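Local coordinates for protein SusD homolog (Bacteroides thetaiotaomicron VPI-5482, PDB 3FDH) that probably binds glycans at the bacterial outer membrane, as a SusD/RagB family protein of a gut Bacteroides, at residues A[206-214]-A[491-499]; A[412-420]-A[437-448]. All blocks are in the same frame, centred on the assembly; numbering follows the deposited sequence.

Followed from the N terminus, the chain first reaches the end of helix 191-208 and the turn after it, residues 206-214. The partner of this segment, 491-499, comes 277 residues later at the C terminus, so contact 1 closes a long loop, about half of it helix. Contact 2 lies inside that loop. It joins helix 412-423 to the end of helix 431-443 and the turn beyond, with 16 residues between its segments. The two contacts are nested, not crossed, and their centres lie about 14 Å apart. Helix 431-443 links them: Arg440 of contact 2 packs on Met207, Arg208 and Trp494 of contact 1, and Leu444 touches Asn211.

Contact 1 of 2, residues A[206-214]-A[491-499]; sequences TMRLINRSS and PVWWAGGSR
Arg212 turns CG away from its own carbonyl carbon (chi1 -69°) and the chain bends at chi2, which lays it across Trp493. Trp493 sets CG opposite its backbone N (chi1 177°), which swings the indole out to lie against the arginine. The guanidinium lies flat on the ring in a cation-pi stack, planes 8° apart, with CZ 3.7 Å from the centroid of the Trp493 five-membered ring. CG of Arg212 sits over the six-membered ring in a CH-pi contact. The same arginine grips Trp493 O side-on with two nitrogens: Arg212 NE lies 2.9 Å and Arg212 NH2 3.0 Å from that oxygen. The oxygen is in the guanidinium plane, but NE stands above the carbonyl plane. Trp493 O also accepts from Gly496 N within the C-terminal turn.

The contact fastens the C-terminal tail to the end of helix 191-208 in the largely helical SusD-like fold. Gly496 has a positive phi, where a side chain would press on the preceding carbonyl. A CB on Gly497 would clash with Pro491 O.

Trp494 is held between two partners. Arg208 CG lies over one face, 3.6 Å from the centroid of the five-membered ring and nearly on its normal, while Val492 CG2 covers the opposite face. Leu209 CD2 packs on Trp494 CB at 3.7 Å. The charged end of Arg208 passes beyond the ring to salt bridges with Glu433 and Asp125. Asp125 also accepts from Trp494 NE1, so one carboxylate serves both residues. A water accepts from Asn211 N at 3.0 Å. It also lies within hydrogen-bonding distance of the acceptors Trp494 O and Arg208 O, bridging the two backbones.

Contact 2 of 2, residues A[412-420]-A[437-448]; sequences PLQETMIQK and DFRRMKGLNENF
Helices 412-420 and 437-443 run roughly antiparallel, at 154°, with axes 11.9 Å apart at closest approach. The second helix ends in a Schellman motif at Asn445, and the chain after it returns to the first helix. Gln414 and Phe448 have the nearest CA atoms, 5.6 Å apart. Phe448 lays one ring face on the helix backbone: Gln414 CA lies 3.8 Å from the ring centroid in a CH-pi contact, and Glu446 CB covers the opposite face. Leu413 CD2 packs against Phe448 CE2 at 3.8 Å.

Between the helices, two selenomethionines lie side by side, pointing opposite ways. Met417 folds back at chi2 and chi3, which brings CE onto Met441 CE at 3.7 Å. Lys420 extends its whole chain to Asp437, where NZ is 2.7 Å from OD2 on the syn side; its bond to OD1 is weak. Arg440 NH2 bonds Asp437 OD1 at 2.9 Å from above the carboxylate plane, while NH1 pairs with Glu344. An alanine in place of Asp437 would probably leave Lys420 and Arg440 as facing like charges without the carboxylate that joins them. Glu446 OE2 lies by Leu413 CD2 and makes a salt bridge with Arg348. The arrangement is a near-antiparallel helix pair, flanked by helix 335-348, which supplies Glu344 and Arg348, and closed by a buried salt-bridge network, in the helical framework of a SusD-like protein.

Contact 1 of 2, residues A[206-214]-A[491-499]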
loop_
_atom_site.group_PDB
_atom_site.type_symbol
_atom_site.label_atom_id
_atom_site.label_comp_id
_atom_site.label_asym_id
_atom_site.label_seq_id
_atom_site.Cartn_x
_atom_site.Cartn_y
_atom_site.Cartn_z
ATOM N N THR A 206 7.951 6.518 -11.002
ATOM C CA THR A 206 9.273 6.711 -11.586
ATOM C C THR A 206 10.267 5.798 -10.866
ATOM O O THR A 206 11.062 5.065 -11.492
ATOM C CB THR A 206 9.712 8.189 -11.564
ATOM O OG1 THR A 206 8.786 8.954 -12.362
ATOM C CG2 THR A 206 11.154 8.346 -12.118
HETATM N N MSE A 207 10.207 5.818 -9.545
HETATM C CA MSE A 207 11.116 4.969 -8.766
HETATM C C MSE A 207 10.780 3.505 -9.011
HETATM O O MSE A 207 11.656 2.633 -9.040
HETATM C CB MSE A 207 11.054 5.301 -7.278
HETATM C CG MSE A 207 12.103 4.536 -6.495
HETATM SE SE MSE A 207 13.862 5.159 -6.824
HETATM C CE MSE A 207 13.544 6.621 -5.697
ATOM N N ARG A 208 9.500 3.224 -9.237
ATOM C CA ARG A 208 9.081 1.817 -9.454
ATOM C C ARG A 208 9.826 1.143 -10.586
ATOM O O ARG A 208 10.177 -0.047 -10.520
ATOM C CB ARG A 208 7.590 1.741 -9.763
ATOM C CG ARG A 208 7.126 0.299 -9.977
ATOM C CD ARG A 208 6.704 -0.348 -8.663
ATOM N NE ARG A 208 5.345 0.094 -8.340
ATOM C CZ ARG A 208 4.982 0.815 -7.285
ATOM N NH1 ARG A 208 5.840 1.136 -6.342
ATOM N NH2 ARG A 208 3.714 1.140 -7.130
ATOM N N LEU A 209 10.079 1.921 -11.644
ATOM C CA LEU A 209 10.638 1.360 -12.894
ATOM C C LEU A 209 12.141 1.543 -13.062
ATOM O O LEU A 209 12.697 1.320 -14.120
ATOM C CB LEU A 209 9.966 1.982 -14.097
ATOM C CG LEU A 209 8.448 1.956 -14.207
ATOM C CD1 LEU A 209 8.061 2.400 -15.615
ATOM C CD2 LEU A 209 7.851 0.616 -13.888
ATOM N N ILE A 210 12.767 1.949 -11.992
ATOM C CA ILE A 210 14.193 2.320 -12.005
ATOM C C ILE A 210 15.112 1.236 -12.545
ATOM O O ILE A 210 16.075 1.522 -13.229
ATOM C CB ILE A 210 14.676 2.782 -10.600
ATOM C CG1 ILE A 210 15.972 3.596 -10.722
ATOM C CG2 ILE A 210 14.820 1.585 -9.630
ATOM C CD1 ILE A 210 15.809 4.884 -11.511
ATOM N N ASN A 211 14.810 -0.011 -12.213
ATOM C CA ASN A 211 15.633 -1.120 -12.676
ATOM C C ASN A 211 15.760 -1.139 -14.183
ATOM O O ASN A 211 16.753 -1.611 -14.752
ATOM C CB ASN A 211 15.027 -2.440 -12.181
ATOM C CG ASN A 211 15.899 -3.641 -12.454
ATOM O OD1 ASN A 211 17.127 -3.545 -12.486
ATOM N ND2 ASN A 211 15.270 -4.800 -12.593
ATOM N N ARG A 212 14.745 -0.582 -14.830
ATOM C CA ARG A 212 14.638 -0.615 -16.276
ATOM C C ARG A 212 15.127 0.671 -16.945
ATOM O O ARG A 212 15.113 0.814 -18.162
ATOM C CB ARG A 212 13.198 -0.884 -16.691
ATOM C CG ARG A 212 12.700 -2.250 -16.376
ATOM C CD ARG A 212 13.444 -3.285 -17.242
ATOM N NE ARG A 212 12.950 -4.628 -16.958
ATOM C CZ ARG A 212 13.255 -5.704 -17.654
ATOM N NH1 ARG A 212 14.114 -5.652 -18.665
ATOM N NH2 ARG A 212 12.709 -6.849 -17.319
ATOM N N SER A 213 15.611 1.583 -16.132
ATOM C CA SER A 213 16.012 2.901 -16.633
ATOM C C SER A 213 17.285 2.958 -17.453
ATOM O O SER A 213 18.229 2.205 -17.225
ATOM C CB SER A 213 16.146 3.874 -15.468
ATOM O OG SER A 213 16.510 5.154 -15.925
ATOM N N SER A 214 17.281 3.867 -18.430
ATOM C CA SER A 214 18.446 4.091 -19.290
ATOM C C SER A 214 19.268 5.232 -18.737
ATOM O O SER A 214 20.332 5.538 -19.238
ATOM C CB SER A 214 18.036 4.427 -20.731
ATOM O OG SER A 214 17.430 3.320 -21.376
ATOM N N PRO A 491 9.306 -13.136 -12.259
ATOM C CA PRO A 491 9.149 -11.783 -11.695
ATOM C C PRO A 491 8.371 -10.890 -12.662
ATOM O O PRO A 491 8.307 -11.161 -13.840
ATOM C CB PRO A 491 10.580 -11.253 -11.621
ATOM C CG PRO A 491 11.459 -12.399 -11.773
ATOM C CD PRO A 491 10.715 -13.487 -12.478
ATOM N N VAL A 492 7.817 -9.803 -12.165
ATOM C CA VAL A 492 7.157 -8.827 -13.064
ATOM C C VAL A 492 8.256 -8.073 -13.836
ATOM O O VAL A 492 9.440 -8.122 -13.475
ATOM C CB VAL A 492 6.183 -7.875 -12.295
ATOM C CG1 VAL A 492 5.146 -8.765 -11.579
ATOM C CG2 VAL A 492 6.900 -6.930 -11.283
ATOM N N TRP A 493 7.876 -7.379 -14.894
ATOM C CA TRP A 493 8.877 -6.700 -15.733
ATOM C C TRP A 493 9.768 -5.682 -15.032
ATOM O O TRP A 493 10.982 -5.695 -15.193
ATOM C CB TRP A 493 8.209 -6.103 -16.944
ATOM C CG TRP A 493 9.098 -5.327 -17.831
ATOM C CD1 TRP A 493 9.922 -5.818 -18.811
ATOM C CD2 TRP A 493 9.219 -3.907 -17.870
ATOM N NE1 TRP A 493 10.548 -4.778 -19.448
ATOM C CE2 TRP A 493 10.138 -3.594 -18.887
ATOM C CE3 TRP A 493 8.632 -2.859 -17.138
ATOM C CZ2 TRP A 493 10.502 -2.280 -19.192
ATOM C CZ3 TRP A 493 9.004 -1.543 -17.437
ATOM C CH2 TRP A 493 9.930 -1.277 -18.466
ATOM N N TRP A 494 9.190 -4.835 -14.205
ATOM C CA TRP A 494 10.005 -3.821 -13.538
ATOM C C TRP A 494 10.964 -4.436 -12.547
ATOM O O TRP A 494 11.895 -3.767 -12.069
ATOM C CB TRP A 494 9.202 -2.652 -12.937
ATOM C CG TRP A 494 8.019 -2.915 -12.012
ATOM C CD1 TRP A 494 6.724 -2.612 -12.283
ATOM C CD2 TRP A 494 8.025 -3.476 -10.684
ATOM N NE1 TRP A 494 5.921 -2.929 -11.218
ATOM C CE2 TRP A 494 6.683 -3.466 -10.223
ATOM C CE3 TRP A 494 9.019 -3.964 -9.842
ATOM C CZ2 TRP A 494 6.307 -3.934 -8.962
ATOM C CZ3 TRP A 494 8.634 -4.439 -8.554
ATOM C CH2 TRP A 494 7.290 -4.426 -8.150
ATOM N N ALA A 495 10.781 -5.727 -12.309
ATOM C CA ALA A 495 11.630 -6.472 -11.355
ATOM C C ALA A 495 12.635 -7.316 -12.097
ATOM O O ALA A 495 13.325 -8.134 -11.506
ATOM C CB ALA A 495 10.786 -7.333 -10.390
ATOM N N GLY A 496 12.701 -7.131 -13.410
ATOM C CA GLY A 496 13.645 -7.875 -14.233
ATOM C C GLY A 496 13.005 -9.032 -14.952
ATOM O O GLY A 496 13.689 -9.818 -15.630
ATOM N N GLY A 497 11.695 -9.175 -14.791
ATOM C CA GLY A 497 10.958 -10.264 -15.482
ATOM C C GLY A 497 10.629 -9.952 -16.921
ATOM O O GLY A 497 10.910 -8.869 -17.410
ATOM N N SER A 498 10.028 -10.910 -17.623
ATOM C CA SER A 498 9.678 -10.724 -19.031
ATOM C C SER A 498 8.191 -10.737 -19.293
ATOM O O SER A 498 7.770 -10.363 -20.364
ATOM C CB SER A 498 10.272 -11.832 -19.879
ATOM O OG SER A 498 9.737 -13.089 -19.469
ATOM N N ARG A 499 7.394 -11.197 -18.343
ATOM C CA ARG A 499 5.928 -11.214 -18.551
ATOM C C ARG A 499 5.171 -10.976 -17.254
ATOM O O ARG A 499 5.827 -10.734 -16.230
ATOM C CB ARG A 499 5.473 -12.504 -19.246
ATOM C CG ARG A 499 5.620 -13.771 -18.442
ATOM C CD ARG A 499 5.074 -14.962 -19.198
ATOM N NE ARG A 499 5.128 -16.173 -18.388
ATOM C CZ ARG A 499 4.143 -16.618 -17.608
ATOM N NH1 ARG A 499 3.021 -15.955 -17.449
ATOM N NH2 ARG A 499 4.287 -17.764 -16.989
ATOM O OXT ARG A 499 3.929 -10.967 -17.228
HETATM O O HOH W 1 12.483 -1.280 -10.910
#

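Contact 2 of 2, residues A[412-420]-A[437-448]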
loop_
_atom_site.group_PDB
_atom_site.type_symbol
_atom_site.label_atom_id
_atom_site.label_comp_id
_atom_site.label_asym_id
_atom_site.label_seq_id
_atom_site.Cartn_x
_atom_site.Cartn_y
_atom_site.Cartn_z
ATOM N N PRO A 412 23.428 4.496 4.321
ATOM C CA PRO A 412 22.313 5.369 3.973
ATOM C C PRO A 412 21.125 4.706 3.300
ATOM O O PRO A 412 20.020 4.748 3.812
ATOM C CB PRO A 412 22.950 6.408 3.047
ATOM C CG PRO A 412 24.419 6.429 3.422
ATOM C CD PRO A 412 24.742 5.103 4.040
ATOM N N LEU A 413 21.343 4.113 2.163
ATOM C CA LEU A 413 20.237 3.485 1.444
ATOM C C LEU A 413 19.539 2.377 2.225
ATOM O O LEU A 413 18.308 2.316 2.299
ATOM C CB LEU A 413 20.686 2.936 0.084
ATOM C CG LEU A 413 19.552 2.338 -0.766
ATOM C CD1 LEU A 413 18.441 3.345 -1.066
ATOM C CD2 LEU A 413 20.158 1.749 -2.049
ATOM N N GLN A 414 20.362 1.487 2.746
ATOM C CA GLN A 414 19.888 0.318 3.484
ATOM C C GLN A 414 18.961 0.752 4.587
ATOM O O GLN A 414 17.871 0.227 4.734
ATOM C CB GLN A 414 21.052 -0.460 4.097
ATOM C CG GLN A 414 20.594 -1.584 4.991
ATOM C CD GLN A 414 21.746 -2.390 5.556
ATOM O OE1 GLN A 414 22.391 -3.110 4.833
ATOM N NE2 GLN A 414 21.975 -2.297 6.865
ATOM N N GLU A 415 19.453 1.696 5.371
ATOM C CA GLU A 415 18.731 2.239 6.533
ATOM C C GLU A 415 17.439 2.940 6.127
ATOM O O GLU A 415 16.393 2.798 6.760
ATOM C CB GLU A 415 19.613 3.162 7.354
ATOM C CG GLU A 415 18.910 3.698 8.579
ATOM C CD GLU A 415 18.449 2.621 9.611
ATOM O OE1 GLU A 415 18.927 1.458 9.623
ATOM O OE2 GLU A 415 17.602 2.976 10.461
ATOM N N THR A 416 17.533 3.696 5.050
ATOM C CA THR A 416 16.389 4.378 4.483
ATOM C C THR A 416 15.277 3.393 4.129
ATOM O O THR A 416 14.126 3.609 4.453
ATOM C CB THR A 416 16.776 5.258 3.246
ATOM O OG1 THR A 416 17.670 6.306 3.684
ATOM C CG2 THR A 416 15.492 5.875 2.528
HETATM N N MSE A 417 15.609 2.266 3.526
HETATM C CA MSE A 417 14.568 1.382 3.072
HETATM C C MSE A 417 14.006 0.549 4.230
HETATM O O MSE A 417 12.812 0.184 4.229
HETATM C CB MSE A 417 15.106 0.515 1.965
HETATM C CG MSE A 417 15.660 1.292 0.751
HETATM SE SE MSE A 417 14.324 2.481 0.029
HETATM C CE MSE A 417 13.022 1.124 -0.433
ATOM N N ILE A 418 14.872 0.261 5.211
ATOM C CA ILE A 418 14.419 -0.409 6.463
ATOM C C ILE A 418 13.385 0.486 7.154
ATOM O O ILE A 418 12.329 0.032 7.604
ATOM C CB ILE A 418 15.574 -0.757 7.426
ATOM C CG1 ILE A 418 16.424 -1.891 6.819
ATOM C CG2 ILE A 418 15.000 -1.216 8.751
ATOM C CD1 ILE A 418 17.762 -2.238 7.573
ATOM N N GLN A 419 13.694 1.769 7.215
ATOM C CA GLN A 419 12.809 2.735 7.830
ATOM C C GLN A 419 11.506 2.899 7.054
ATOM O O GLN A 419 10.435 3.052 7.652
ATOM C CB GLN A 419 13.515 4.103 8.093
ATOM C CG GLN A 419 14.598 4.036 9.196
ATOM C CD GLN A 419 14.058 3.525 10.552
ATOM O OE1 GLN A 419 12.959 3.892 10.981
ATOM N NE2 GLN A 419 14.842 2.692 11.228
ATOM N N LYS A 420 11.571 2.805 5.726
ATOM C CA LYS A 420 10.377 2.935 4.911
ATOM C C LYS A 420 9.494 1.764 5.277
ATOM O O LYS A 420 8.313 1.895 5.506
ATOM C CB LYS A 420 10.729 2.934 3.406
ATOM C CG LYS A 420 9.570 3.206 2.499
ATOM C CD LYS A 420 9.950 3.271 1.033
ATOM C CE LYS A 420 8.867 3.894 0.161
ATOM N NZ LYS A 420 9.084 3.521 -1.321
ATOM N N ASP A 437 7.893 -2.312 -3.102
ATOM C CA ASP A 437 9.269 -1.932 -2.806
ATOM C C ASP A 437 10.144 -3.155 -2.597
ATOM O O ASP A 437 11.294 -3.223 -3.027
ATOM C CB ASP A 437 9.367 -1.089 -1.530
ATOM C CG ASP A 437 8.945 0.408 -1.715
ATOM O OD1 ASP A 437 9.301 1.040 -2.732
ATOM O OD2 ASP A 437 8.372 0.985 -0.764
ATOM N N PHE A 438 9.562 -4.190 -1.999
ATOM C CA PHE A 438 10.356 -5.373 -1.619
ATOM C C PHE A 438 10.787 -6.084 -2.861
ATOM O O PHE A 438 11.946 -6.492 -3.034
ATOM C CB PHE A 438 9.537 -6.366 -0.730
ATOM C CG PHE A 438 10.376 -7.490 -0.203
ATOM C CD1 PHE A 438 11.131 -7.343 0.932
ATOM C CD2 PHE A 438 10.475 -8.652 -0.891
ATOM C CE1 PHE A 438 11.948 -8.350 1.362
ATOM C CE2 PHE A 438 11.268 -9.663 -0.460
ATOM C CZ PHE A 438 12.018 -9.521 0.667
ATOM N N ARG A 439 9.832 -6.223 -3.747
ATOM C CA ARG A 439 10.079 -6.911 -4.991
ATOM C C ARG A 439 10.987 -6.079 -5.916
ATOM O O ARG A 439 11.781 -6.601 -6.694
ATOM C CB ARG A 439 8.770 -7.247 -5.710
ATOM C CG ARG A 439 7.951 -8.298 -5.015
ATOM C CD ARG A 439 6.709 -8.583 -5.864
ATOM N NE ARG A 439 5.808 -7.440 -5.892
ATOM C CZ ARG A 439 4.874 -7.233 -6.795
ATOM N NH1 ARG A 439 4.767 -8.063 -7.795
ATOM N NH2 ARG A 439 4.132 -6.163 -6.728
ATOM N N ARG A 440 10.899 -4.772 -5.790
ATOM C CA ARG A 440 11.736 -3.903 -6.625
ATOM C C ARG A 440 13.157 -4.105 -6.150
ATOM O O ARG A 440 14.067 -4.223 -6.977
ATOM C CB ARG A 440 11.305 -2.447 -6.548
ATOM C CG ARG A 440 12.267 -1.488 -7.204
ATOM C CD ARG A 440 11.706 -0.093 -7.301
ATOM N NE ARG A 440 11.350 0.486 -6.024
ATOM C CZ ARG A 440 12.198 1.197 -5.268
ATOM N NH1 ARG A 440 13.463 1.375 -5.648
ATOM N NH2 ARG A 440 11.785 1.667 -4.119
HETATM N N MSE A 441 13.351 -4.122 -4.828
HETATM C CA MSE A 441 14.693 -4.389 -4.236
HETATM C C MSE A 441 15.248 -5.725 -4.710
HETATM O O MSE A 441 16.444 -5.858 -4.997
HETATM C CB MSE A 441 14.678 -4.375 -2.742
HETATM C CG MSE A 441 14.805 -2.965 -2.342
HETATM SE SE MSE A 441 14.790 -2.454 -0.434
HETATM C CE MSE A 441 12.968 -2.552 -0.001
ATOM N N LYS A 442 14.366 -6.722 -4.760
ATOM C CA LYS A 442 14.750 -8.022 -5.282
ATOM C C LYS A 442 15.312 -7.937 -6.701
ATOM O O LYS A 442 16.373 -8.509 -7.001
ATOM C CB LYS A 442 13.588 -9.015 -5.296
ATOM C CG LYS A 442 13.371 -9.678 -4.011
ATOM C CD LYS A 442 12.326 -10.822 -4.073
ATOM C CE LYS A 442 12.801 -12.053 -4.792
ATOM N NZ LYS A 442 13.909 -12.811 -4.164
ATOM N N GLY A 443 14.595 -7.221 -7.564
ATOM C CA GLY A 443 15.032 -7.033 -8.934
ATOM C C GLY A 443 16.359 -6.297 -9.026
ATOM O O GLY A 443 17.131 -6.527 -9.942
ATOM N N LEU A 444 16.645 -5.467 -8.031
ATOM C CA LEU A 444 17.886 -4.677 -7.958
ATOM C C LEU A 444 18.980 -5.453 -7.208
ATOM O O LEU A 444 20.078 -4.979 -6.995
ATOM C CB LEU A 444 17.634 -3.341 -7.243
ATOM C CG LEU A 444 16.680 -2.392 -7.952
ATOM C CD1 LEU A 444 16.363 -1.148 -7.119
ATOM C CD2 LEU A 444 17.289 -2.021 -9.312
ATOM N N ASN A 445 18.630 -6.665 -6.832
ATOM C CA ASN A 445 19.476 -7.552 -6.031
ATOM C C ASN A 445 19.941 -6.945 -4.748
ATOM O O ASN A 445 21.115 -7.006 -4.391
ATOM C CB ASN A 445 20.687 -8.063 -6.780
ATOM C CG ASN A 445 21.280 -9.239 -6.106
ATOM O OD1 ASN A 445 20.614 -9.876 -5.281
ATOM N ND2 ASN A 445 22.539 -9.552 -6.424
ATOM N N GLU A 446 18.996 -6.332 -4.060
ATOM C CA GLU A 446 19.221 -5.727 -2.752
ATOM C C GLU A 446 18.457 -6.533 -1.703
ATOM O O GLU A 446 17.305 -6.917 -1.896
ATOM C CB GLU A 446 18.789 -4.280 -2.754
ATOM C CG GLU A 446 19.671 -3.408 -3.690
ATOM C CD GLU A 446 19.115 -2.017 -3.969
ATOM O OE1 GLU A 446 17.936 -1.741 -3.650
ATOM O OE2 GLU A 446 19.872 -1.205 -4.556
ATOM N N ASN A 447 19.132 -6.768 -0.595
ATOM C CA ASN A 447 18.607 -7.592 0.496
ATOM C C ASN A 447 18.624 -6.767 1.779
ATOM O O ASN A 447 19.440 -7.041 2.652
ATOM C CB ASN A 447 19.513 -8.833 0.750
ATOM C CG ASN A 447 19.786 -9.709 -0.509
ATOM O OD1 ASN A 447 19.953 -9.231 -1.636
ATOM N ND2 ASN A 447 19.885 -11.014 -0.281
ATOM N N PHE A 448 17.764 -5.766 1.889
ATOM C CA PHE A 448 17.796 -4.872 3.042
ATOM C C PHE A 448 16.775 -5.269 4.089
ATOM O O PHE A 448 17.000 -5.130 5.294
ATOM C CB PHE A 448 17.570 -3.405 2.637
ATOM C CG PHE A 448 18.570 -2.855 1.630
ATOM C CD1 PHE A 448 19.907 -3.217 1.674
ATOM C CD2 PHE A 448 18.166 -1.916 0.660
ATOM C CE1 PHE A 448 20.828 -2.685 0.734
ATOM C CE2 PHE A 448 19.067 -1.379 -0.237
ATOM C CZ PHE A 448 20.391 -1.784 -0.214
#